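FAD-dependent pyridine nucleotide-disulphide oxidoreductase (Desulfovibrio vulgaris, PDB 3IWA) probably catalyses FAD-dependent oxidation of a reduced pyridine nucleotide, passing the electrons to a disulphide or another acceptor. Local coordinates at residues T280-S285 / N316-V321; D288-G293 / T324-G329; L268-D271 / A275-V278; I298-T303 / G307-G312; A89-R94 / T98-N103. All blocks are in the same frame, centred on the assembly; numbering follows the deposited sequence.

Contacts 1 and 2 are buried and hold helix 314-326 from successive turns: contact 1 sets the loop 280-285 against it, contact 2 the strand 289-291. Neither has a hydrogen bond between its segments; both rest on side-chain packing, while the amides of Q318 and N325 bond to backbone outside their own contact. Contacts 3 and 4 lie at opposite edges of the small mixed sheet formed by strands 276-277, 296-299 and 306-307. Each relies on a single backbone bridge, with further polar bonds from the D271 carboxylate in contact 3 and the N300 amide in contact 4. Contact 5, about 29 Å from contact 4 between centres, is the longest ladder, a hairpin with one apolar face and one polar, largely exposed face.

Contact 1 (T280-S285 / N316-V321); sequences TRMRTS and NRQGRV
The side chain of M282 reaches across to helix 314-326 and ends on the amide arm of Q318. Its CE methyl lies 3.5 Å from Q318 OE1 and 3.6 Å from Q318 CD, with CB, CG and NE2 of the same glutamine slightly farther off, so one methyl sits against the arm from CB to the amide. The methionine chain is folded to do this: CG stands beside the backbone N (chi1 -55°), and both chi2 and chi3 bend again, which turns the methyl onto a glutamine that it crosses at about a right angle. Q318 itself is extended beyond CG, and its OE1 accepts from G293 N, which holds that end of the amide while the methyl packs on it. Nearer the backbone, M282 CG meets V321 CG1 at 4.2 Å. That branch, anti to the valine's backbone N (chi1 165°), also comes within 4.1 Å of R281 O, a carbonyl that accepts from N325 ND2 one turn farther along the helix. M282 is tied through its backbone to A291. The R281 guanidinium is held in a salt bridge with D330, and on the helix R320 pairs with D458 of the second subunit. Such a loop-on-helix packing, with a glutamine bonded to G293 just after strand 289-291, belongs to the FAD-binding domain fold of the pyridine nucleotide-disulphide oxidoreductases.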
# COMPACT_ATOMS: atom_id res chain seq x y z
N THR A 280 7.32 -10.16 22.32
CA THR A 280 7.49 -9.78 20.93
C THR A 280 8.60 -10.55 20.27
O THR A 280 8.71 -10.51 19.06
CB THR A 280 7.77 -8.30 20.75
OG1 THR A 280 9.01 -8.02 21.37
CG2 THR A 280 6.68 -7.46 21.38
N ARG A 281 9.43 -11.24 21.05
CA ARG A 281 10.44 -12.16 20.49
C ARG A 281 9.85 -13.55 20.18
O ARG A 281 10.57 -14.45 19.73
CB ARG A 281 11.63 -12.30 21.45
CG ARG A 281 12.68 -11.24 21.36
CD ARG A 281 12.26 -9.95 22.02
NE ARG A 281 13.30 -8.92 21.85
CZ ARG A 281 13.17 -7.64 22.21
NH1 ARG A 281 12.05 -7.21 22.79
NH2 ARG A 281 14.17 -6.78 22.01
N MET A 282 8.55 -13.70 20.44
CA MET A 282 7.77 -14.93 20.33
C MET A 282 8.07 -15.97 21.41
O MET A 282 7.73 -17.15 21.25
CB MET A 282 7.83 -15.51 18.90
CG MET A 282 7.40 -14.52 17.77
SD MET A 282 5.80 -13.66 17.91
CE MET A 282 4.72 -15.08 17.75
N ARG A 283 8.64 -15.53 22.53
CA ARG A 283 8.90 -16.36 23.70
C ARG A 283 7.69 -16.48 24.59
O ARG A 283 7.09 -15.48 24.94
CB ARG A 283 10.01 -15.76 24.58
CG ARG A 283 11.40 -15.81 23.98
CD ARG A 283 12.49 -15.51 25.01
NE ARG A 283 13.77 -15.96 24.50
CZ ARG A 283 14.60 -15.22 23.76
NH1 ARG A 283 15.73 -15.75 23.30
NH2 ARG A 283 14.29 -13.96 23.47
N THR A 284 7.38 -17.70 25.02
CA THR A 284 6.32 -17.95 26.01
C THR A 284 6.78 -17.52 27.41
O THR A 284 7.79 -16.90 27.57
CB THR A 284 5.94 -19.44 26.04
OG1 THR A 284 7.04 -20.21 26.54
CG2 THR A 284 5.63 -19.95 24.66
N SER A 285 6.02 -17.84 28.44
CA SER A 285 6.49 -17.60 29.83
C SER A 285 7.76 -18.39 30.20
O SER A 285 8.43 -18.06 31.18
CB SER A 285 5.37 -17.87 30.83
OG SER A 285 4.74 -19.10 30.57
N ASN A 316 4.60 -17.41 8.27
CA ASN A 316 5.91 -17.16 7.71
C ASN A 316 6.66 -16.04 8.41
O ASN A 316 7.83 -16.20 8.69
CB ASN A 316 5.85 -16.97 6.19
CG ASN A 316 5.71 -18.32 5.48
OD1 ASN A 316 6.07 -19.35 6.07
ND2 ASN A 316 5.19 -18.34 4.23
N ARG A 317 5.97 -14.98 8.77
CA ARG A 317 6.64 -13.82 9.32
C ARG A 317 7.10 -14.15 10.74
O ARG A 317 8.24 -13.90 11.07
CB ARG A 317 5.74 -12.61 9.30
CG ARG A 317 5.29 -12.25 7.89
CD ARG A 317 4.37 -11.05 7.84
NE ARG A 317 3.81 -10.90 6.51
CZ ARG A 317 2.59 -10.47 6.23
NH1 ARG A 317 1.76 -10.13 7.21
NH2 ARG A 317 2.20 -10.37 4.97
N GLN A 318 6.22 -14.77 11.53
CA GLN A 318 6.54 -15.12 12.92
C GLN A 318 7.58 -16.26 12.96
O GLN A 318 8.42 -16.26 13.81
CB GLN A 318 5.31 -15.52 13.73
CG GLN A 318 4.24 -14.46 13.85
CD GLN A 318 3.00 -14.98 14.56
OE1 GLN A 318 2.95 -16.14 14.97
NE2 GLN A 318 2.02 -14.11 14.76
N GLY A 319 7.52 -17.18 12.01
CA GLY A 319 8.46 -18.28 11.94
C GLY A 319 9.87 -17.81 11.75
O GLY A 319 10.80 -18.32 12.39
N ARG A 320 10.03 -16.81 10.87
CA ARG A 320 11.34 -16.26 10.60
C ARG A 320 11.92 -15.69 11.85
O ARG A 320 13.06 -15.95 12.17
CB ARG A 320 11.27 -15.21 9.52
CG ARG A 320 12.63 -14.74 9.09
CD ARG A 320 12.53 -13.85 7.85
NE ARG A 320 13.79 -13.82 7.11
CZ ARG A 320 14.76 -12.94 7.29
NH1 ARG A 320 15.83 -13.03 6.54
NH2 ARG A 320 14.67 -11.98 8.20
N VAL A 321 11.13 -14.91 12.58
CA VAL A 321 11.58 -14.32 13.83
C VAL A 321 11.92 -15.43 14.82
O VAL A 321 12.93 -15.31 15.51
CB VAL A 321 10.53 -13.35 14.42
CG1 VAL A 321 10.80 -13.00 15.90
CG2 VAL A 321 10.43 -12.06 13.55

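Contact 2 (D288-G293 / T324-G329); sequences DIFAGG and TNLADG
F290 and L326 pack side chain to side chain, the two running past each other in opposite directions. One leucine methyl does the touching: L326 CD2 is 3.5 Å from F290 CE1 and equally close to CD1, reaching the ring obliquely. Farther round the ring the partner is N325, whose CB stands 3.8 Å from F290 CE2, while its backbone O approaches F290 CZ at 4.0 Å. Both residues meet the ring from the same side of its plane, so the ring lies over the last helical turn. F290 points toward the helix from its CB on, chi1 of -60° sets CG beside the backbone N, and R283 adds its aliphatic CG against CE2. The amide of N325, its plane 36° from that of the ring, is held turned from the phenyl by a bond from ND2 to A331 O. A Schellman motif closes the helix just beyond. G329 N bonds to T324 O at 2.9 Å and D328 N to N325 O at 3.1 Å, with D328 taking the positive phi. Farther out, D328 and D288 make salt bridges to K4 and K116. Strand 289-291 is the outermost strand of the parallel FAD-domain sheet, bonded by F290 to L117 and L119 of strand 116-119; L326 also packs on V118 of that strand and on F22 of helix 14-25, so helix 314-326 covers the sheet edge next to the first helix of the domain.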
# COMPACT_ATOMS: atom_id res chain seq x y z
N ASP A 288 12.98 -20.53 27.09
CA ASP A 288 13.53 -21.50 26.13
C ASP A 288 12.46 -22.09 25.21
O ASP A 288 12.74 -22.91 24.34
CB ASP A 288 14.29 -22.62 26.89
CG ASP A 288 15.52 -22.08 27.68
OD1 ASP A 288 16.24 -21.21 27.14
OD2 ASP A 288 15.76 -22.53 28.82
N ILE A 289 11.23 -21.63 25.38
CA ILE A 289 10.12 -22.14 24.59
C ILE A 289 9.44 -21.02 23.83
O ILE A 289 8.94 -20.08 24.44
CB ILE A 289 9.09 -22.85 25.46
CG1 ILE A 289 9.78 -24.00 26.25
CG2 ILE A 289 7.97 -23.36 24.58
CD1 ILE A 289 8.84 -24.78 27.15
N PHE A 290 9.42 -21.15 22.50
CA PHE A 290 8.78 -20.20 21.60
C PHE A 290 7.47 -20.82 21.13
O PHE A 290 7.34 -22.02 21.16
CB PHE A 290 9.67 -19.89 20.36
CG PHE A 290 11.03 -19.28 20.70
CD1 PHE A 290 12.12 -20.11 20.97
CD2 PHE A 290 11.20 -17.91 20.73
CE1 PHE A 290 13.36 -19.56 21.29
CE2 PHE A 290 12.43 -17.34 21.05
CZ PHE A 290 13.52 -18.15 21.32
N ALA A 291 6.55 -19.97 20.65
CA ALA A 291 5.25 -20.35 20.13
C ALA A 291 4.84 -19.31 19.09
O ALA A 291 5.18 -18.15 19.20
CB ALA A 291 4.22 -20.39 21.27
N GLY A 292 4.13 -19.75 18.06
CA GLY A 292 3.52 -18.83 17.11
C GLY A 292 2.35 -19.45 16.37
O GLY A 292 1.97 -20.60 16.63
N GLY A 293 1.78 -18.69 15.43
CA GLY A 293 0.74 -19.19 14.54
C GLY A 293 -0.59 -19.05 15.23
O GLY A 293 -0.80 -18.12 15.99
N THR A 324 15.42 -16.94 13.88
CA THR A 324 16.49 -16.02 14.21
C THR A 324 16.75 -15.99 15.70
O THR A 324 17.92 -15.95 16.15
CB THR A 324 16.10 -14.61 13.64
OG1 THR A 324 16.00 -14.71 12.22
CG2 THR A 324 17.09 -13.51 14.00
N ASN A 325 15.68 -15.99 16.49
CA ASN A 325 15.83 -15.95 17.93
C ASN A 325 16.31 -17.30 18.51
O ASN A 325 16.95 -17.29 19.53
CB ASN A 325 14.56 -15.44 18.61
CG ASN A 325 14.29 -13.99 18.27
OD1 ASN A 325 15.20 -13.32 17.78
ND2 ASN A 325 13.06 -13.49 18.54
N LEU A 326 15.98 -18.43 17.88
CA LEU A 326 16.55 -19.74 18.24
C LEU A 326 18.05 -19.73 18.02
O LEU A 326 18.76 -20.42 18.74
CB LEU A 326 15.99 -20.89 17.40
CG LEU A 326 14.51 -21.25 17.52
CD1 LEU A 326 14.06 -22.15 16.33
CD2 LEU A 326 14.28 -21.90 18.86
N ALA A 327 18.50 -18.96 17.02
CA ALA A 327 19.94 -18.74 16.79
C ALA A 327 20.54 -17.58 17.57
O ALA A 327 21.53 -17.04 17.15
CB ALA A 327 20.23 -18.56 15.34
N ASP A 328 19.95 -17.21 18.70
CA ASP A 328 20.52 -16.21 19.60
C ASP A 328 20.39 -14.78 19.08
O ASP A 328 21.02 -13.88 19.64
CB ASP A 328 21.99 -16.54 19.97
CG ASP A 328 22.13 -17.86 20.76
OD1 ASP A 328 21.47 -18.00 21.81
OD2 ASP A 328 22.88 -18.75 20.30
N GLY A 329 19.57 -14.56 18.05
CA GLY A 329 19.28 -13.18 17.58
C GLY A 329 18.30 -12.47 18.50
O GLY A 329 17.93 -13.01 19.54

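Contact 3 (L268-D271 / A275-V278); sequences LELD and AIIV
E269 O is gripped by two donors: I277 N at 3.1 Å, along a nearly straight N-H (175°), and a water at 2.7 Å. The same water donates to I277 O, 2.6 Å away, and so bridges the two arms of the turn beside the direct bond. On the far side of the L270 and I276 bridge, D271 N donates to A275 O at 2.8 Å. The carboxylate closes the turn itself: A275 N reaches D271 OD1 at 2.8 Å from above the carboxylate plane, 51° out of it. Chi1 of 83° sets the aspartate CG between its own backbone N and carbonyl carbon, from where OD1 can meet the returning chain. This hairpin-like turn takes the chain from helix 261-266 into strand 276-277, an edge strand of a small mixed sheet whose next strand is 296-299. On one side L270 CD2 presses on I276 CG1 at 3.5 Å, a tight carbon contact, and both residues also pack on A263 of the helix. On the other, the exposed I277 lays its chain along the backbone between L270 and D271, with CD1 3.8 Å from L270 C. S285 OG bonds to E269 N, tying this arm to the loop 280-285.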
# COMPACT_ATOMS: atom_id res chain seq x y z
N LEU A 268 2.49 -23.33 30.97
CA LEU A 268 2.75 -22.12 30.24
C LEU A 268 1.58 -21.14 30.44
O LEU A 268 0.41 -21.54 30.53
CB LEU A 268 3.03 -22.42 28.77
CG LEU A 268 4.32 -23.18 28.45
CD1 LEU A 268 4.53 -23.20 27.00
CD2 LEU A 268 5.57 -22.60 29.13
N GLU A 269 1.92 -19.87 30.52
CA GLU A 269 0.91 -18.81 30.64
C GLU A 269 0.06 -18.74 29.37
O GLU A 269 0.58 -18.64 28.25
CB GLU A 269 1.57 -17.44 30.99
CG GLU A 269 1.96 -17.25 32.48
CD GLU A 269 0.76 -17.34 33.43
OE1 GLU A 269 -0.29 -16.71 33.15
OE2 GLU A 269 0.86 -18.05 34.47
N LEU A 270 -1.24 -18.84 29.59
CA LEU A 270 -2.23 -18.91 28.55
C LEU A 270 -3.25 -17.83 28.88
O LEU A 270 -3.40 -17.48 30.05
CB LEU A 270 -2.94 -20.26 28.54
CG LEU A 270 -2.16 -21.55 28.31
CD1 LEU A 270 -3.15 -22.71 28.05
CD2 LEU A 270 -1.14 -21.43 27.16
N ASP A 271 -3.91 -17.30 27.86
CA ASP A 271 -5.00 -16.34 28.06
C ASP A 271 -6.31 -17.09 28.31
O ASP A 271 -6.34 -18.33 28.19
CB ASP A 271 -5.05 -15.31 26.89
CG ASP A 271 -5.80 -15.80 25.66
OD1 ASP A 271 -6.26 -16.96 25.58
OD2 ASP A 271 -5.92 -14.98 24.72
N ALA A 275 -5.07 -19.24 24.50
CA ALA A 275 -4.00 -18.87 23.57
C ALA A 275 -2.73 -18.68 24.37
O ALA A 275 -2.76 -18.07 25.42
CB ALA A 275 -4.35 -17.61 22.77
N ILE A 276 -1.63 -19.24 23.88
CA ILE A 276 -0.31 -19.09 24.52
C ILE A 276 0.14 -17.62 24.45
O ILE A 276 0.09 -16.99 23.38
CB ILE A 276 0.72 -19.97 23.84
CG1 ILE A 276 0.39 -21.46 24.04
CG2 ILE A 276 2.10 -19.66 24.34
CD1 ILE A 276 1.23 -22.38 23.20
N ILE A 277 0.54 -17.06 25.59
CA ILE A 277 0.94 -15.68 25.68
C ILE A 277 2.42 -15.63 25.38
O ILE A 277 3.20 -16.30 26.02
CB ILE A 277 0.63 -15.09 27.06
CG1 ILE A 277 -0.88 -15.01 27.29
CG2 ILE A 277 1.28 -13.68 27.25
CD1 ILE A 277 -1.22 -14.58 28.73
N VAL A 278 2.78 -14.83 24.38
CA VAL A 278 4.18 -14.63 24.01
C VAL A 278 4.60 -13.16 24.02
O VAL A 278 3.80 -12.26 23.79
CB VAL A 278 4.46 -15.22 22.62
CG1 VAL A 278 4.20 -16.73 22.66
CG2 VAL A 278 3.61 -14.54 21.57
O HOH W 1 3.22 -18.16 27.79

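Contact 4 (I298-T303 / G307-G312); sequences IPNLVT and GFFPLG
An antiparallel bridge, hydrogen-bonded at I298 and G307, forms the edge of the small mixed sheet, and the chain runs on from strand 296-299 into an Asx turn at N300. G307 N donates to I298 O at 2.7 Å, and I298 N returns a more bent bond to G307 O at 3.1 Å, its N-H angle 139°; the latter carbonyl also accepts from T297 OG1. Beyond the bridge, F309 turns its ring back across the pair. Its CD2 meets I298 CG1 at 3.6 Å, and the isoleucine CD1 follows close behind, the two side chains approaching obliquely. I298 holds CG1 between its backbone N and carbonyl carbon (chi1 57°), which brings that branch to the ring. I298 O lies in the ring plane beside F309 CE2, and N300 ND2 comes to the ring edge at CZ, 3.7 Å away, with the amide and ring planes 48° apart. G307, having no side chain, lets the edge of the ring come close to the bridge. The other end of the N300 amide is doubly held: OD1 accepts from V302 N in the carbonyl plane and from T303 N, both at 2.9 Å, the second from above that plane. These two bonds fix the amide's rotation and so the position of ND2 at the phenyl edge. Around the contact, strand 296-299 lies between strands 276-277 and 306-307. P299 and L301 bond through their backbones to A336, F308 packs on V256 and P258 of strand 256-258, and I298 CD1 touches Q318 on helix 314-326.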
# COMPACT_ATOMS: atom_id res chain seq x y z
N ILE A 298 -1.23 -12.25 20.37
CA ILE A 298 -0.29 -11.15 20.25
C ILE A 298 -1.08 -9.83 20.26
O ILE A 298 -2.27 -9.82 20.03
CB ILE A 298 0.47 -11.21 18.95
CG1 ILE A 298 -0.51 -11.20 17.77
CG2 ILE A 298 1.33 -12.43 18.91
CD1 ILE A 298 0.14 -11.31 16.45
N PRO A 299 -0.41 -8.70 20.54
CA PRO A 299 -1.11 -7.42 20.66
C PRO A 299 -1.87 -7.05 19.40
O PRO A 299 -1.35 -7.17 18.28
CB PRO A 299 0.02 -6.43 20.88
CG PRO A 299 1.15 -7.24 21.41
CD PRO A 299 1.04 -8.53 20.69
N ASN A 300 -3.12 -6.65 19.56
CA ASN A 300 -3.84 -6.07 18.46
C ASN A 300 -3.27 -4.67 18.33
O ASN A 300 -3.40 -3.90 19.26
CB ASN A 300 -5.34 -6.02 18.75
CG ASN A 300 -6.15 -5.44 17.61
OD1 ASN A 300 -5.94 -4.31 17.19
ND2 ASN A 300 -7.06 -6.21 17.11
N LEU A 301 -2.63 -4.33 17.21
CA LEU A 301 -2.01 -2.99 17.13
C LEU A 301 -2.98 -1.79 16.94
O LEU A 301 -2.54 -0.64 16.93
CB LEU A 301 -0.88 -2.96 16.10
CG LEU A 301 0.23 -3.99 16.39
CD1 LEU A 301 1.12 -4.10 15.17
CD2 LEU A 301 1.05 -3.64 17.61
N VAL A 302 -4.26 -2.04 16.75
CA VAL A 302 -5.23 -0.94 16.63
C VAL A 302 -5.81 -0.71 18.00
O VAL A 302 -5.82 0.43 18.48
CB VAL A 302 -6.38 -1.23 15.67
CG1 VAL A 302 -7.48 -0.13 15.83
CG2 VAL A 302 -5.89 -1.31 14.22
N THR A 303 -6.27 -1.77 18.65
CA THR A 303 -6.93 -1.64 19.95
C THR A 303 -5.98 -1.48 21.11
O THR A 303 -6.39 -1.02 22.16
CB THR A 303 -7.80 -2.84 20.30
OG1 THR A 303 -6.97 -4.00 20.45
CG2 THR A 303 -8.83 -3.08 19.24
N GLY A 307 -4.81 -9.67 21.05
CA GLY A 307 -5.68 -10.21 20.02
C GLY A 307 -5.30 -11.61 19.62
O GLY A 307 -4.35 -12.20 20.14
N PHE A 308 -6.07 -12.13 18.68
CA PHE A 308 -5.90 -13.46 18.17
C PHE A 308 -5.97 -13.42 16.64
O PHE A 308 -6.95 -12.97 16.08
CB PHE A 308 -6.97 -14.36 18.80
CG PHE A 308 -6.86 -15.80 18.40
CD1 PHE A 308 -5.67 -16.49 18.60
CD2 PHE A 308 -7.93 -16.46 17.82
CE1 PHE A 308 -5.54 -17.82 18.22
CE2 PHE A 308 -7.82 -17.80 17.42
CZ PHE A 308 -6.60 -18.49 17.62
N PHE A 309 -4.91 -13.85 15.96
CA PHE A 309 -4.81 -13.71 14.52
C PHE A 309 -4.43 -15.02 13.84
O PHE A 309 -3.29 -15.20 13.41
CB PHE A 309 -3.80 -12.64 14.18
CG PHE A 309 -4.13 -11.31 14.75
CD1 PHE A 309 -4.91 -10.41 14.04
CD2 PHE A 309 -3.68 -10.95 16.02
CE1 PHE A 309 -5.23 -9.21 14.58
CE2 PHE A 309 -3.99 -9.74 16.55
CZ PHE A 309 -4.77 -8.86 15.83
N PRO A 310 -5.39 -15.94 13.73
CA PRO A 310 -5.12 -17.20 13.07
C PRO A 310 -5.19 -17.02 11.57
O PRO A 310 -6.07 -17.57 10.92
CB PRO A 310 -6.25 -18.11 13.59
CG PRO A 310 -7.40 -17.19 13.79
CD PRO A 310 -6.82 -15.79 14.06
N LEU A 311 -4.28 -16.23 11.03
CA LEU A 311 -4.22 -15.96 9.59
C LEU A 311 -2.99 -16.59 9.00
O LEU A 311 -1.93 -16.67 9.64
CB LEU A 311 -4.21 -14.45 9.35
CG LEU A 311 -5.55 -13.81 9.74
CD1 LEU A 311 -5.42 -12.37 10.18
CD2 LEU A 311 -6.51 -13.98 8.56
N GLY A 312 -3.14 -17.06 7.77
CA GLY A 312 -2.06 -17.70 7.03
C GLY A 312 -0.80 -16.86 7.12
O GLY A 312 0.20 -17.30 7.69

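Contact 5 (A89-R94 / T98-N103); sequences AHAIDR and TVEIEN
A89 and V99 meet on the buried face of an antiparallel beta hairpin, strands 87-93 and 98-103, which with strand 109-113 makes the three-stranded sheet beside the parallel core of the FAD-binding domain. A89 CB sits 3.6 Å from V99 CG1, the branch anti to the valine's backbone N (chi1 -173°). I92 and I101 join them on this face, where I92 and V99 pack on L117 of strand 116-119, A89 and I92 on L262 of helix 261-266, and I101 on L112 of strand 109-113. The ladder is firmest toward the turn: D93 N donates to T98 O at 2.9 Å and T98 N to D93 O at 3.1 Å, both nearly straight. Farther from the turn it contains a beta bulge. A89 pairs with I101 and I92 with V99, so H90 and A91, between these pairs, together face E100 alone. H90 takes a helical psi of -38° and donates its N to E100 O at 2.7 Å, whereas E100 N reaches A91 O over 3.2 Å. Polar groups line the outer face, looser and turned largely to solvent. T98 OG1 rests against D93 CB at 3.3 Å, and E102, near the end of its strand, forms a salt bridge with R109. H90 and E100 lie side by side, pointing the same way, their ring and carboxylate planes 49° apart. They touch without a hydrogen bond: E100 OE2 stands at the imidazole edge, in the ring plane, 3.6 Å from H90 ND1.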
# COMPACT_ATOMS: atom_id res chain seq x y z
N ALA A 89 3.72 -35.42 20.86
CA ALA A 89 4.30 -35.03 22.14
C ALA A 89 3.22 -35.29 23.18
O ALA A 89 2.06 -34.96 22.96
CB ALA A 89 4.72 -33.58 22.16
N HIS A 90 3.61 -35.92 24.28
CA HIS A 90 2.65 -36.29 25.33
C HIS A 90 2.75 -35.30 26.47
O HIS A 90 1.73 -34.94 27.04
CB HIS A 90 2.91 -37.73 25.81
CG HIS A 90 2.28 -38.06 27.13
ND1 HIS A 90 3.00 -38.15 28.30
CD2 HIS A 90 0.99 -38.34 27.46
CE1 HIS A 90 2.20 -38.44 29.30
NE2 HIS A 90 0.97 -38.57 28.82
N ALA A 91 3.96 -34.86 26.77
CA ALA A 91 4.18 -33.95 27.87
C ALA A 91 5.47 -33.19 27.68
O ALA A 91 6.38 -33.69 27.05
CB ALA A 91 4.23 -34.70 29.22
N ILE A 92 5.53 -32.00 28.26
CA ILE A 92 6.73 -31.21 28.28
C ILE A 92 7.21 -31.07 29.71
O ILE A 92 6.44 -30.67 30.57
CB ILE A 92 6.50 -29.81 27.68
CG1 ILE A 92 6.19 -29.95 26.19
CG2 ILE A 92 7.73 -28.91 27.88
CD1 ILE A 92 5.78 -28.68 25.55
N ASP A 93 8.47 -31.38 29.97
CA ASP A 93 9.05 -31.10 31.28
C ASP A 93 10.02 -29.97 31.08
O ASP A 93 11.11 -30.16 30.56
CB ASP A 93 9.74 -32.34 31.87
CG ASP A 93 10.20 -32.13 33.32
OD1 ASP A 93 10.21 -30.98 33.81
OD2 ASP A 93 10.59 -33.14 33.96
N ARG A 94 9.60 -28.80 31.53
CA ARG A 94 10.35 -27.57 31.33
C ARG A 94 11.64 -27.50 32.15
O ARG A 94 12.69 -27.10 31.62
CB ARG A 94 9.46 -26.38 31.67
CG ARG A 94 8.40 -26.17 30.64
CD ARG A 94 7.29 -25.38 31.22
NE ARG A 94 7.78 -24.13 31.75
CZ ARG A 94 7.09 -23.38 32.59
NH1 ARG A 94 5.90 -23.77 33.00
NH2 ARG A 94 7.60 -22.24 33.03
N THR A 98 12.84 -31.67 28.52
CA THR A 98 12.55 -32.94 27.86
C THR A 98 11.11 -32.93 27.33
O THR A 98 10.23 -32.31 27.92
CB THR A 98 12.71 -34.16 28.83
OG1 THR A 98 11.70 -34.12 29.83
CG2 THR A 98 14.09 -34.16 29.51
N VAL A 99 10.90 -33.62 26.22
CA VAL A 99 9.57 -33.85 25.67
C VAL A 99 9.42 -35.36 25.50
O VAL A 99 10.22 -35.96 24.79
CB VAL A 99 9.38 -33.26 24.25
CG1 VAL A 99 7.95 -33.41 23.85
CG2 VAL A 99 9.80 -31.81 24.17
N GLU A 100 8.40 -35.95 26.11
CA GLU A 100 8.09 -37.37 25.90
C GLU A 100 7.19 -37.49 24.66
O GLU A 100 6.18 -36.81 24.54
CB GLU A 100 7.39 -38.00 27.11
CG GLU A 100 8.19 -38.00 28.43
CD GLU A 100 7.39 -38.62 29.60
OE1 GLU A 100 7.88 -39.59 30.21
OE2 GLU A 100 6.26 -38.17 29.91
N ILE A 101 7.58 -38.35 23.73
CA ILE A 101 6.83 -38.50 22.50
C ILE A 101 6.38 -39.95 22.35
O ILE A 101 6.99 -40.86 22.94
CB ILE A 101 7.65 -38.02 21.28
CG1 ILE A 101 8.85 -38.93 21.01
CG2 ILE A 101 8.16 -36.57 21.53
CD1 ILE A 101 9.70 -38.50 19.81
N GLU A 102 5.32 -40.15 21.57
CA GLU A 102 4.86 -41.49 21.24
C GLU A 102 4.45 -41.59 19.78
O GLU A 102 3.63 -40.83 19.30
CB GLU A 102 3.75 -41.95 22.21
CG GLU A 102 2.32 -41.72 21.78
CD GLU A 102 1.32 -42.17 22.84
OE1 GLU A 102 1.29 -41.54 23.93
OE2 GLU A 102 0.57 -43.16 22.58
N ASN A 103 5.08 -42.52 19.07
CA ASN A 103 4.67 -42.94 17.74
C ASN A 103 3.31 -43.63 17.85
O ASN A 103 3.16 -44.56 18.61
CB ASN A 103 5.73 -43.90 17.17
CG ASN A 103 5.51 -44.21 15.71
OD1 ASN A 103 4.48 -44.74 15.33
ND2 ASN A 103 6.49 -43.86 14.87